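Kojibiose phosphorylase (Gut metagenome, PDB 6W0P) belongs to glycosyl hydrolase family 65, carbohydrate-active enzymes that join a beta-rich N-terminal domain, a helical catalytic domain and a small C-terminal beta domain. Local coordinates at residues 58-63 with 86-91; 488-493 with 533-538; 710-715 with 727-732; 678-683 with 695-700. All blocks are in the same frame, centred on the assembly; numbering follows the deposited sequence.

Interaction 1: residues 58-63 with 86-91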
loop_
_atom_site.group_PDB
_atom_site.type_symbol
_atom_site.label_atom_id
_atom_site.label_comp_id
_atom_site.label_asym_id
_atom_site.label_seq_id
_atom_site.Cartn_x
_atom_site.Cartn_y
_atom_site.Cartn_z
ATOM N N THR A 58 -24.339 -3.129 -19.751
ATOM C CA THR A 58 -25.295 -4.247 -19.599
ATOM C C THR A 58 -24.634 -5.264 -18.669
ATOM O O THR A 58 -23.529 -5.717 -19.015
ATOM C CB THR A 58 -25.677 -4.866 -20.953
ATOM O OG1 THR A 58 -26.097 -3.829 -21.847
ATOM C CG2 THR A 58 -26.766 -5.910 -20.816
ATOM N N TYR A 59 -25.247 -5.595 -17.534
ATOM C CA TYR A 59 -24.621 -6.531 -16.576
ATOM C C TYR A 59 -25.607 -7.604 -16.178
ATOM O O TYR A 59 -26.804 -7.340 -16.178
ATOM C CB TYR A 59 -24.106 -5.774 -15.363
ATOM C CG TYR A 59 -23.496 -4.440 -15.707
ATOM C CD1 TYR A 59 -22.183 -4.350 -16.153
ATOM C CD2 TYR A 59 -24.228 -3.270 -15.592
ATOM C CE1 TYR A 59 -21.609 -3.123 -16.435
ATOM C CE2 TYR A 59 -23.669 -2.034 -15.885
ATOM C CZ TYR A 59 -22.352 -1.964 -16.305
ATOM O OH TYR A 59 -21.789 -0.760 -16.580
ATOM N N PHE A 60 -25.058 -8.753 -15.816
ATOM C CA PHE A 60 -25.765 -9.927 -15.268
ATOM C C PHE A 60 -25.168 -10.228 -13.902
ATOM O O PHE A 60 -23.938 -10.358 -13.817
ATOM C CB PHE A 60 -25.639 -11.112 -16.224
ATOM C CG PHE A 60 -26.262 -10.859 -17.575
ATOM C CD1 PHE A 60 -27.600 -11.159 -17.804
ATOM C CD2 PHE A 60 -25.523 -10.278 -18.598
ATOM C CE1 PHE A 60 -28.185 -10.907 -19.041
ATOM C CE2 PHE A 60 -26.104 -10.030 -19.835
ATOM C CZ PHE A 60 -27.431 -10.354 -20.060
ATOM N N ASN A 61 -26.018 -10.303 -12.875
ATOM C CA ASN A 61 -25.593 -10.505 -11.468
ATOM C C ASN A 61 -24.776 -11.801 -11.421
ATOM O O ASN A 61 -25.349 -12.857 -11.768
ATOM C CB ASN A 61 -26.823 -10.506 -10.561
ATOM C CG ASN A 61 -26.556 -10.073 -9.136
ATOM O OD1 ASN A 61 -25.651 -10.594 -8.482
ATOM N ND2 ASN A 61 -27.363 -9.144 -8.645
ATOM N N GLY A 62 -23.489 -11.729 -11.069
ATOM C CA GLY A 62 -22.632 -12.917 -10.858
ATOM C C GLY A 62 -21.832 -13.300 -12.098
ATOM O O GLY A 62 -21.116 -14.308 -12.062
ATOM N N ILE A 63 -21.957 -12.535 -13.181
ATOM C CA ILE A 63 -21.136 -12.711 -14.407
ATOM C C ILE A 63 -19.962 -11.741 -14.294
ATOM O O ILE A 63 -20.196 -10.533 -14.309
ATOM C CB ILE A 63 -21.960 -12.492 -15.681
ATOM C CG1 ILE A 63 -22.930 -13.651 -15.920
ATOM C CG2 ILE A 63 -21.042 -12.263 -16.864
ATOM C CD1 ILE A 63 -22.283 -15.028 -16.051
ATOM N N ILE A 86 -18.881 -7.759 -15.259
ATOM C CA ILE A 86 -18.346 -7.306 -16.581
ATOM C C ILE A 86 -19.494 -6.810 -17.472
ATOM O O ILE A 86 -20.596 -7.394 -17.480
ATOM C CB ILE A 86 -17.500 -8.400 -17.257
ATOM C CG1 ILE A 86 -18.239 -9.738 -17.314
ATOM C CG2 ILE A 86 -16.154 -8.529 -16.566
ATOM C CD1 ILE A 86 -17.556 -10.795 -18.149
ATOM N N ASN A 87 -19.233 -5.719 -18.179
ATOM C CA ASN A 87 -20.086 -5.265 -19.295
ATOM C C ASN A 87 -20.281 -6.488 -20.189
ATOM O O ASN A 87 -19.268 -7.212 -20.488
ATOM C CB ASN A 87 -19.455 -4.073 -20.011
ATOM C CG ASN A 87 -20.425 -3.340 -20.909
ATOM O OD1 ASN A 87 -21.625 -3.641 -20.902
ATOM N ND2 ASN A 87 -19.885 -2.436 -21.729
ATOM N N SER A 88 -21.535 -6.754 -20.542
ATOM C CA SER A 88 -21.958 -7.956 -21.300
ATOM C C SER A 88 -22.745 -7.520 -22.528
ATOM O O SER A 88 -22.812 -6.312 -22.822
ATOM C CB SER A 88 -22.759 -8.880 -20.423
ATOM O OG SER A 88 -22.055 -9.153 -19.231
ATOM N N VAL A 89 -23.353 -8.483 -23.202
ATOM C CA VAL A 89 -23.964 -8.264 -24.536
ATOM C C VAL A 89 -24.849 -7.014 -24.486
ATOM O O VAL A 89 -25.791 -6.958 -23.681
ATOM C CB VAL A 89 -24.702 -9.527 -25.014
ATOM C CG1 VAL A 89 -25.765 -10.004 -24.024
ATOM C CG2 VAL A 89 -25.281 -9.339 -26.410
ATOM N N ASN A 90 -24.542 -6.036 -25.333
ATOM C CA ASN A 90 -25.450 -4.890 -25.612
ATOM C C ASN A 90 -26.570 -5.379 -26.547
ATOM O O ASN A 90 -26.271 -5.594 -27.736
ATOM C CB ASN A 90 -24.673 -3.720 -26.227
ATOM C CG ASN A 90 -25.563 -2.541 -26.562
ATOM O OD1 ASN A 90 -26.786 -2.641 -26.481
ATOM N ND2 ASN A 90 -24.950 -1.417 -26.911
ATOM N N PHE A 91 -27.783 -5.616 -26.028
ATOM C CA PHE A 91 -28.907 -6.240 -26.786
ATOM C C PHE A 91 -29.956 -5.186 -27.148
ATOM O O PHE A 91 -31.013 -5.557 -27.652
ATOM C CB PHE A 91 -29.518 -7.404 -26.009
ATOM C CG PHE A 91 -29.929 -7.106 -24.590
ATOM C CD1 PHE A 91 -31.043 -6.322 -24.315
ATOM C CD2 PHE A 91 -29.217 -7.641 -23.524
ATOM C CE1 PHE A 91 -31.407 -6.048 -23.009
ATOM C CE2 PHE A 91 -29.598 -7.383 -22.218
ATOM C CZ PHE A 91 -30.694 -6.595 -21.962
HETATM O O HOH W 1 -23.628 -3.632 -23.036
HETATM O O HOH W 2 -28.405 -4.245 -23.446
HETATM O O HOH W 3 -22.153 -8.799 -15.870
#

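Interaction 2: residues 488-493 with 533-538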
loop_
_atom_site.group_PDB
_atom_site.type_symbol
_atom_site.label_atom_id
_atom_site.label_comp_id
_atom_site.label_asym_id
_atom_site.label_seq_id
_atom_site.Cartn_x
_atom_site.Cartn_y
_atom_site.Cartn_z
ATOM N N TYR A 488 -16.933 -1.354 18.292
ATOM C CA TYR A 488 -17.822 -1.983 17.292
ATOM C C TYR A 488 -17.391 -3.441 17.069
ATOM O O TYR A 488 -18.232 -4.360 17.152
ATOM C CB TYR A 488 -17.816 -1.244 15.954
ATOM C CG TYR A 488 -18.804 -1.834 14.987
ATOM C CD1 TYR A 488 -18.472 -2.903 14.175
ATOM C CD2 TYR A 488 -20.112 -1.377 14.968
ATOM C CE1 TYR A 488 -19.397 -3.463 13.298
ATOM C CE2 TYR A 488 -21.050 -1.926 14.102
ATOM C CZ TYR A 488 -20.696 -2.969 13.260
ATOM O OH TYR A 488 -21.662 -3.521 12.468
ATOM N N THR A 489 -16.111 -3.658 16.770
ATOM C CA THR A 489 -15.556 -5.011 16.494
ATOM C C THR A 489 -15.834 -5.954 17.685
ATOM O O THR A 489 -16.381 -7.070 17.472
ATOM C CB THR A 489 -14.068 -4.893 16.140
ATOM O OG1 THR A 489 -13.912 -4.018 15.016
ATOM C CG2 THR A 489 -13.425 -6.233 15.868
ATOM N N ASN A 490 -15.496 -5.531 18.908
ATOM C CA ASN A 490 -15.554 -6.403 20.107
ATOM C C ASN A 490 -17.023 -6.646 20.465
ATOM O O ASN A 490 -17.386 -7.809 20.736
ATOM C CB ASN A 490 -14.767 -5.820 21.282
ATOM C CG ASN A 490 -13.276 -5.838 21.028
ATOM O OD1 ASN A 490 -12.848 -6.001 19.895
ATOM N ND2 ASN A 490 -12.493 -5.636 22.079
ATOM N N PHE A 491 -17.820 -5.580 20.451
ATOM C CA PHE A 491 -19.255 -5.621 20.796
ATOM C C PHE A 491 -19.950 -6.602 19.850
ATOM O O PHE A 491 -20.599 -7.555 20.334
ATOM C CB PHE A 491 -19.861 -4.219 20.727
ATOM C CG PHE A 491 -21.283 -4.118 21.209
ATOM C CD1 PHE A 491 -22.342 -4.308 20.341
ATOM C CD2 PHE A 491 -21.561 -3.799 22.525
ATOM C CE1 PHE A 491 -23.648 -4.212 20.791
ATOM C CE2 PHE A 491 -22.869 -3.672 22.965
ATOM C CZ PHE A 491 -23.910 -3.869 22.090
ATOM N N MET A 492 -19.795 -6.398 18.542
ATOM C CA MET A 492 -20.489 -7.240 17.534
ATOM C C MET A 492 -20.002 -8.705 17.618
ATOM O O MET A 492 -20.839 -9.594 17.386
ATOM C CB MET A 492 -20.281 -6.683 16.125
ATOM C CG MET A 492 -20.932 -5.334 15.917
ATOM S SD MET A 492 -22.705 -5.358 16.246
ATOM C CE MET A 492 -23.262 -6.244 14.790
ATOM N N ALA A 493 -18.707 -8.947 17.887
ATOM C CA ALA A 493 -18.121 -10.294 18.063
ATOM C C ALA A 493 -18.761 -10.974 19.283
ATOM O O ALA A 493 -19.198 -12.149 19.187
ATOM C CB ALA A 493 -16.621 -10.196 18.219
ATOM N N ARG A 533 -16.804 -13.615 27.896
ATOM C CA ARG A 533 -16.779 -13.022 29.259
ATOM C C ARG A 533 -15.642 -11.993 29.344
ATOM O O ARG A 533 -15.810 -10.966 30.004
ATOM C CB ARG A 533 -16.619 -14.120 30.323
ATOM C CG ARG A 533 -17.813 -15.069 30.430
ATOM C CD ARG A 533 -17.820 -15.997 31.658
ATOM N NE ARG A 533 -16.508 -16.611 31.922
ATOM C CZ ARG A 533 -16.179 -17.900 31.747
ATOM N NH1 ARG A 533 -17.070 -18.779 31.319
ATOM N NH2 ARG A 533 -14.943 -18.302 31.996
ATOM N N LYS A 534 -14.494 -12.264 28.727
ATOM C CA LYS A 534 -13.284 -11.423 28.924
ATOM C C LYS A 534 -13.178 -10.346 27.839
ATOM O O LYS A 534 -12.253 -9.538 27.928
ATOM C CB LYS A 534 -12.038 -12.301 28.963
ATOM C CG LYS A 534 -11.923 -13.144 30.226
ATOM C CD LYS A 534 -10.645 -13.938 30.262
ATOM C CE LYS A 534 -10.477 -14.751 31.529
ATOM N NZ LYS A 534 -9.306 -15.647 31.377
ATOM N N MET A 535 -14.124 -10.298 26.904
ATOM C CA MET A 535 -14.084 -9.362 25.757
ATOM C C MET A 535 -13.973 -7.932 26.294
ATOM O O MET A 535 -14.797 -7.532 27.139
ATOM C CB MET A 535 -15.316 -9.507 24.860
ATOM C CG MET A 535 -15.251 -8.645 23.616
ATOM S SD MET A 535 -14.081 -9.195 22.355
ATOM C CE MET A 535 -14.903 -10.707 21.868
ATOM N N VAL A 536 -12.944 -7.217 25.844
ATOM C CA VAL A 536 -12.722 -5.805 26.224
ATOM C C VAL A 536 -13.864 -4.997 25.607
ATOM O O VAL A 536 -14.103 -5.152 24.390
ATOM C CB VAL A 536 -11.358 -5.287 25.749
ATOM C CG1 VAL A 536 -11.217 -3.807 26.057
ATOM C CG2 VAL A 536 -10.211 -6.078 26.352
ATOM N N ILE A 537 -14.544 -4.214 26.444
ATOM C CA ILE A 537 -15.628 -3.262 26.071
ATOM C C ILE A 537 -15.359 -1.963 26.839
ATOM O O ILE A 537 -15.685 -1.915 28.037
ATOM C CB ILE A 537 -17.036 -3.816 26.400
ATOM C CG1 ILE A 537 -17.323 -5.163 25.743
ATOM C CG2 ILE A 537 -18.104 -2.786 26.035
ATOM C CD1 ILE A 537 -17.412 -5.082 24.231
ATOM N N LEU A 538 -14.834 -0.942 26.153
ATOM C CA LEU A 538 -14.453 0.347 26.776
ATOM C C LEU A 538 -15.732 1.155 27.033
ATOM O O LEU A 538 -16.159 1.948 26.159
ATOM C CB LEU A 538 -13.455 1.065 25.866
ATOM C CG LEU A 538 -12.147 0.319 25.635
ATOM C CD1 LEU A 538 -11.320 1.010 24.571
ATOM C CD2 LEU A 538 -11.345 0.189 26.938
#

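Interaction 3: residues 710-715 with 727-732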
loop_
_atom_site.group_PDB
_atom_site.type_symbol
_atom_site.label_atom_id
_atom_site.label_comp_id
_atom_site.label_asym_id
_atom_site.label_seq_id
_atom_site.Cartn_x
_atom_site.Cartn_y
_atom_site.Cartn_z
ATOM N N LYS A 710 -45.318 -10.341 10.890
ATOM C CA LYS A 710 -46.148 -11.502 11.294
ATOM C C LYS A 710 -47.357 -11.619 10.362
ATOM O O LYS A 710 -48.488 -11.779 10.858
ATOM C CB LYS A 710 -46.601 -11.356 12.743
ATOM C CG LYS A 710 -45.487 -11.384 13.779
ATOM C CD LYS A 710 -46.040 -11.697 15.159
ATOM C CE LYS A 710 -45.076 -11.434 16.291
ATOM N NZ LYS A 710 -44.254 -12.628 16.572
ATOM N N ASN A 711 -47.090 -11.523 9.058
ATOM C CA ASN A 711 -48.039 -11.681 7.924
ATOM C C ASN A 711 -49.105 -10.593 7.986
ATOM O O ASN A 711 -50.158 -10.805 7.363
ATOM C CB ASN A 711 -48.681 -13.066 7.900
ATOM C CG ASN A 711 -47.676 -14.173 7.666
ATOM O OD1 ASN A 711 -46.800 -14.053 6.815
ATOM N ND2 ASN A 711 -47.776 -15.253 8.415
ATOM N N HIS A 712 -48.857 -9.485 8.706
ATOM C CA HIS A 712 -49.764 -8.313 8.714
ATOM C C HIS A 712 -49.177 -7.226 7.827
ATOM O O HIS A 712 -48.141 -6.667 8.205
ATOM C CB HIS A 712 -50.002 -7.753 10.116
ATOM C CG HIS A 712 -50.561 -8.723 11.095
ATOM N ND1 HIS A 712 -51.888 -9.057 11.107
ATOM C CD2 HIS A 712 -49.979 -9.397 12.111
ATOM C CE1 HIS A 712 -52.106 -9.917 12.086
ATOM N NE2 HIS A 712 -50.950 -10.144 12.714
ATOM N N LEU A 713 -49.846 -6.931 6.718
ATOM C CA LEU A 713 -49.498 -5.776 5.874
ATOM C C LEU A 713 -50.020 -4.512 6.547
ATOM O O LEU A 713 -51.242 -4.285 6.497
ATOM C CB LEU A 713 -50.087 -5.951 4.475
ATOM C CG LEU A 713 -49.809 -4.789 3.513
ATOM C CD1 LEU A 713 -48.331 -4.397 3.546
ATOM C CD2 LEU A 713 -50.240 -5.150 2.091
ATOM N N LEU A 714 -49.125 -3.739 7.153
ATOM C CA LEU A 714 -49.470 -2.539 7.967
ATOM C C LEU A 714 -49.308 -1.262 7.145
ATOM O O LEU A 714 -48.237 -1.095 6.523
ATOM C CB LEU A 714 -48.547 -2.465 9.179
ATOM C CG LEU A 714 -48.568 -3.676 10.087
ATOM C CD1 LEU A 714 -47.383 -3.632 11.025
ATOM C CD2 LEU A 714 -49.878 -3.750 10.859
ATOM N N THR A 715 -50.306 -0.382 7.219
ATOM C CA THR A 715 -50.280 1.010 6.711
ATOM C C THR A 715 -50.281 1.977 7.896
ATOM O O THR A 715 -51.214 1.929 8.715
ATOM C CB THR A 715 -51.458 1.302 5.777
ATOM O OG1 THR A 715 -51.459 0.365 4.698
ATOM C CG2 THR A 715 -51.415 2.703 5.216
ATOM N N LYS A 727 -54.732 -2.361 8.997
ATOM C CA LYS A 727 -54.464 -3.662 8.339
ATOM C C LYS A 727 -55.797 -4.337 7.983
ATOM O O LYS A 727 -56.836 -3.939 8.526
ATOM C CB LYS A 727 -53.571 -4.536 9.234
ATOM C CG LYS A 727 -54.242 -5.260 10.386
ATOM C CD LYS A 727 -53.288 -5.970 11.310
ATOM C CE LYS A 727 -54.006 -6.534 12.520
ATOM N NZ LYS A 727 -55.061 -7.508 12.160
ATOM N N LYS A 728 -55.735 -5.369 7.135
ATOM C CA LYS A 728 -56.917 -6.121 6.624
ATOM C C LYS A 728 -57.002 -7.504 7.281
ATOM O O LYS A 728 -58.023 -8.169 7.105
ATOM C CB LYS A 728 -56.812 -6.267 5.099
ATOM C CG LYS A 728 -56.649 -4.959 4.339
ATOM C CD LYS A 728 -57.849 -4.054 4.441
ATOM C CE LYS A 728 -58.538 -3.863 3.110
ATOM N NZ LYS A 728 -57.730 -2.983 2.237
ATOM N N THR A 729 -55.943 -7.965 7.937
ATOM C CA THR A 729 -55.940 -9.271 8.624
ATOM C C THR A 729 -56.968 -9.198 9.753
ATOM O O THR A 729 -57.263 -8.087 10.232
ATOM C CB THR A 729 -54.542 -9.661 9.118
ATOM O OG1 THR A 729 -53.983 -8.536 9.789
ATOM C CG2 THR A 729 -53.642 -10.138 7.996
ATOM N N LYS A 730 -57.478 -10.350 10.174
ATOM C CA LYS A 730 -58.621 -10.449 11.113
ATOM C C LYS A 730 -58.119 -10.606 12.541
ATOM O O LYS A 730 -58.918 -10.361 13.443
ATOM C CB LYS A 730 -59.515 -11.639 10.755
ATOM C CG LYS A 730 -60.057 -11.620 9.330
ATOM C CD LYS A 730 -60.886 -10.391 9.055
ATOM C CE LYS A 730 -61.428 -10.347 7.642
ATOM N NZ LYS A 730 -62.311 -9.170 7.476
ATOM N N ASN A 731 -56.882 -11.055 12.726
ATOM C CA ASN A 731 -56.359 -11.455 14.056
ATOM C C ASN A 731 -55.697 -10.249 14.738
ATOM O O ASN A 731 -55.317 -9.284 14.064
ATOM C CB ASN A 731 -55.417 -12.657 13.953
ATOM C CG ASN A 731 -54.260 -12.421 13.010
ATOM O OD1 ASN A 731 -54.452 -11.911 11.905
ATOM N ND2 ASN A 731 -53.065 -12.796 13.435
ATOM N N ILE A 732 -55.571 -10.304 16.056
ATOM C CA ILE A 732 -54.968 -9.218 16.875
ATOM C C ILE A 732 -53.461 -9.169 16.608
ATOM O O ILE A 732 -52.792 -10.200 16.777
ATOM C CB ILE A 732 -55.295 -9.447 18.363
ATOM C CG1 ILE A 732 -56.779 -9.159 18.649
ATOM C CG2 ILE A 732 -54.348 -8.640 19.259
ATOM C CD1 ILE A 732 -57.278 -9.763 19.951
HETATM O O HOH W 4 -50.548 -11.620 15.256
HETATM O O HOH W 5 -53.189 -6.122 6.102
#

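Interaction 4: residues 678-683 with 695-700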
loop_
_atom_site.group_PDB
_atom_site.type_symbol
_atom_site.label_atom_id
_atom_site.label_comp_id
_atom_site.label_asym_id
_atom_site.label_seq_id
_atom_site.Cartn_x
_atom_site.Cartn_y
_atom_site.Cartn_z
ATOM N N TYR A 678 -37.399 3.732 10.266
ATOM C CA TYR A 678 -36.680 3.657 11.563
ATOM C C TYR A 678 -36.596 5.044 12.210
ATOM O O TYR A 678 -36.625 5.127 13.442
ATOM C CB TYR A 678 -35.282 3.066 11.412
ATOM C CG TYR A 678 -35.266 1.579 11.181
ATOM C CD1 TYR A 678 -35.745 0.698 12.138
ATOM C CD2 TYR A 678 -34.754 1.039 10.015
ATOM C CE1 TYR A 678 -35.739 -0.677 11.939
ATOM C CE2 TYR A 678 -34.731 -0.333 9.804
ATOM C CZ TYR A 678 -35.244 -1.190 10.760
ATOM O OH TYR A 678 -35.173 -2.535 10.554
ATOM N N GLY A 679 -36.483 6.088 11.391
ATOM C CA GLY A 679 -36.257 7.470 11.843
ATOM C C GLY A 679 -37.555 8.124 12.256
ATOM O O GLY A 679 -37.920 8.021 13.441
ATOM N N PHE A 680 -38.218 8.797 11.323
ATOM C CA PHE A 680 -39.467 9.531 11.604
ATOM C C PHE A 680 -40.493 8.555 12.173
ATOM O O PHE A 680 -41.136 8.944 13.129
ATOM C CB PHE A 680 -39.946 10.287 10.371
ATOM C CG PHE A 680 -39.002 11.379 9.936
ATOM C CD1 PHE A 680 -38.714 12.450 10.769
ATOM C CD2 PHE A 680 -38.391 11.333 8.700
ATOM C CE1 PHE A 680 -37.830 13.442 10.373
ATOM C CE2 PHE A 680 -37.516 12.327 8.307
ATOM C CZ PHE A 680 -37.226 13.367 9.141
ATOM N N GLY A 681 -40.600 7.333 11.651
ATOM C CA GLY A 681 -41.592 6.338 12.115
ATOM C C GLY A 681 -41.245 5.747 13.475
ATOM O O GLY A 681 -42.171 5.291 14.161
ATOM N N GLY A 682 -39.969 5.748 13.865
ATOM C CA GLY A 682 -39.480 5.127 15.114
ATOM C C GLY A 682 -39.737 3.628 15.162
ATOM O O GLY A 682 -39.860 3.082 16.250
ATOM N N LEU A 683 -39.769 2.947 14.021
ATOM C CA LEU A 683 -39.979 1.481 14.001
ATOM C C LEU A 683 -38.874 0.768 14.803
ATOM O O LEU A 683 -37.686 1.107 14.667
ATOM C CB LEU A 683 -40.016 0.993 12.552
ATOM C CG LEU A 683 -39.995 -0.526 12.403
ATOM C CD1 LEU A 683 -41.291 -1.130 12.884
ATOM C CD2 LEU A 683 -39.725 -0.910 10.960
ATOM N N THR A 695 -42.631 10.754 14.626
ATOM C CA THR A 695 -42.280 12.190 14.760
ATOM C C THR A 695 -42.400 12.840 13.378
ATOM O O THR A 695 -42.580 12.114 12.389
ATOM C CB THR A 695 -40.893 12.345 15.394
ATOM O OG1 THR A 695 -39.966 11.527 14.674
ATOM C CG2 THR A 695 -40.879 11.968 16.862
ATOM N N SER A 696 -42.307 14.159 13.319
ATOM C CA SER A 696 -42.677 14.973 12.135
ATOM C C SER A 696 -41.421 15.277 11.320
ATOM O O SER A 696 -40.362 15.557 11.928
ATOM C CB SER A 696 -43.355 16.261 12.560
ATOM O OG SER A 696 -44.576 16.001 13.234
ATOM N N ASN A 697 -41.554 15.248 9.996
ATOM C CA ASN A 697 -40.632 15.947 9.065
ATOM C C ASN A 697 -41.225 17.340 8.833
ATOM O O ASN A 697 -42.360 17.396 8.341
ATOM C CB ASN A 697 -40.455 15.162 7.774
ATOM C CG ASN A 697 -39.460 15.792 6.821
ATOM O OD1 ASN A 697 -39.365 17.007 6.752
ATOM N ND2 ASN A 697 -38.728 14.975 6.075
ATOM N N LYS A 698 -40.500 18.401 9.184
ATOM C CA LYS A 698 -41.009 19.808 9.199
ATOM C C LYS A 698 -41.557 20.172 7.816
ATOM O O LYS A 698 -42.537 20.884 7.758
ATOM C CB LYS A 698 -39.931 20.799 9.689
ATOM C CG LYS A 698 -39.073 21.478 8.625
ATOM C CD LYS A 698 -37.594 21.593 8.979
ATOM C CE LYS A 698 -36.750 22.160 7.848
ATOM N NZ LYS A 698 -35.322 21.767 7.972
ATOM N N ASN A 699 -40.973 19.610 6.762
ATOM C CA ASN A 699 -41.299 19.880 5.338
ATOM C C ASN A 699 -42.539 19.114 4.864
ATOM O O ASN A 699 -42.965 19.372 3.721
ATOM C CB ASN A 699 -40.114 19.500 4.446
ATOM C CG ASN A 699 -38.868 20.280 4.810
ATOM O OD1 ASN A 699 -38.918 21.499 4.960
ATOM N ND2 ASN A 699 -37.756 19.587 4.973
ATOM N N TRP A 700 -43.070 18.158 5.625
ATOM C CA TRP A 700 -44.189 17.302 5.136
ATOM C C TRP A 700 -45.447 17.514 5.993
ATOM O O TRP A 700 -45.358 17.376 7.229
ATOM C CB TRP A 700 -43.821 15.812 5.123
ATOM C CG TRP A 700 -42.568 15.425 4.400
ATOM C CD1 TRP A 700 -41.956 16.093 3.386
ATOM C CD2 TRP A 700 -41.796 14.226 4.610
ATOM N NE1 TRP A 700 -40.834 15.423 2.991
ATOM C CE2 TRP A 700 -40.711 14.271 3.713
ATOM C CE3 TRP A 700 -41.908 13.132 5.469
ATOM C CZ2 TRP A 700 -39.753 13.258 3.638
ATOM C CZ3 TRP A 700 -40.955 12.142 5.411
ATOM C CH2 TRP A 700 -39.878 12.210 4.515
HETATM O O HOH W 6 -39.514 9.029 15.525
#

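Interaction 1: residues 58-63 with 86-91
T58 and S88 hold the tight end of this contact, where S88 N donates to T58 O at only 2.7 Å. Next to it N87 OD1 receives T58 N at 3.0 Å, in an almost straight bond. N87 can reach that N-H because its CG stands opposite its own backbone N (chi1 -165°); its ND2 is held by L178 O, so an asparagine amide can serve two backbone groups at once. Threonine suits position 58 for its two unlike branches: CG2 presses on V89 O (3.2 Å) and on F91 CE2 (3.5 Å), while OG1 turns to two waters, one shared with N87 OD1 and S88 O and the other with F91 N. The F60 ring sets its edge against S88 CB. At the far end of the type II turn 60-63, whose G62 tolerates positive phi, the join is looser: I86 N reaches I63 O at 3.2 Å, and a water accepting from F60 N sits between the two segments. Within the family's beta-rich N-terminal domain, Y59 pairs with G41 of strand 40-42; F60 and V89 lean on strands 210-217 and 245-256, and I63, I86 and S88 on W186 of strand 186-194.

Interaction 2: residues 488-493 with 533-538
In the helical catalytic domain, of the (alpha/alpha)6-barrel type in this family, N490 of helix 487-504 meets residues 535-537, where the chain leaves helix 522-534. M535 is the first residue to abandon helical backbone angles, and the extended chain that follows offers the V536 carbonyl to N490. N490 ND2 donates to V536 O at 2.9 Å with an N-H...O angle of 163°, and the oxygen lies almost in the amide plane. The same nitrogen also bonds S469 OG on strand 468-469, so two partners fix the rotation of the amide. Beside it the thioether of M535 crosses the asparagine stem, SD 3.6 Å from N490 CB. With CG opposite its backbone N (chi1 -175°) and two further bends, M535 then carries CE to A493 CB at 4.1 Å; a flexible methionine can follow the helix surface in this way, and the small alanine admits its methyl group. I537 CD1 also packs here, 3.8 Å from F491 N, while the F491 ring stacks on F593. The contact between N490 and residues 535-537 thus rests on a neutral amide and apolar packing, with no ion pair between the two segments.

Interaction 3: residues 710-715 with 727-732
H712 turns its ring toward the loop 727-732 with CG opposite the carbonyl carbon (chi1 -58°), and T729 meets it by setting OG1 between its backbone N and carbonyl carbon (chi1 47°). The two side chains cross at about a right angle, and OG1 approaches the ring edge in plane, 2.5 Å from H712 ND1, in a hydrogen bond that either atom could donate. N731 comes to the same edge, its OD1 3.1 Å from H712 CE1. At H712 NE2 a water in the ring plane leads on to I732 O. K727 runs obliquely past the ring, CD 3.4 Å from ND1, with L714 CD2 alongside its stem. Its bent end curls back into its own loop, where NZ donates to N731 O at 2.6 Å and to T729 OG1 at 2.8 Å, and reaches I745 O. This loop links strand 722-726 of one sheet to strand 733-737 of another in the C-terminal beta domain. Lysine suits the site because one ammonium group can grip several oxygens. T729 OG1 bonds both K727 NZ and H712 ND1 and so links the two side chains, and the nearby positive charge would probably disfavour a second proton on the histidine.

Interaction 4: residues 678-683 with 695-700
F680 lays one face of its ring beneath N697, whose CB sits 4.0 Å from the ring centroid and close to the normal, a CH-pi contact. The amide of N697 is inclined by 35° to the ring, and its ND2 comes within 3.7 Å of F680 CE2. W700 meets the phenylalanine obliquely, with planes at 64° and W700 CZ3 4.2 Å from F680 CD2. The ND2 of N697 also lies over one face of the indole, so the amide lies against both rings, in the angle they make. Here the chain leaves helix 666-680 and turns toward the C-terminal beta domain, with G682 adopting the positive phi that glycine accepts readily. T695 N donates to F680 O at 2.8 Å, while its OG1 shares a water with G679 O. N697 suits its place doubly: CB packs on the F680 face, and OD1 accepts from N699 N in an Asx turn, which steadies the amide. F645 of helix 638-645 adds an edge-to-face partner for F680, and D310 takes W700 NE1.

Overall arrangement
Interaction 1 comes first along the chain and lies in the N-terminal domain, across the chain's centre from the other three; its centre is about 42 Å from that of interaction 2. Interaction 2 follows in the helical catalytic domain. Interaction 4 comes next, where helix 666-680 gives way to the C-terminal beta domain, and interaction 3 closes the series within that domain. These last two are the nearest pair, with centres about 22 Å and nearest atoms about 7 Å apart, and strand 702-709 connects them: it follows 695-700 and leads into 710-715. None touches another; interactions 1, 2 and 3 act within one domain each, while interaction 4 joins helix 666-680 to the C-terminal beta domain.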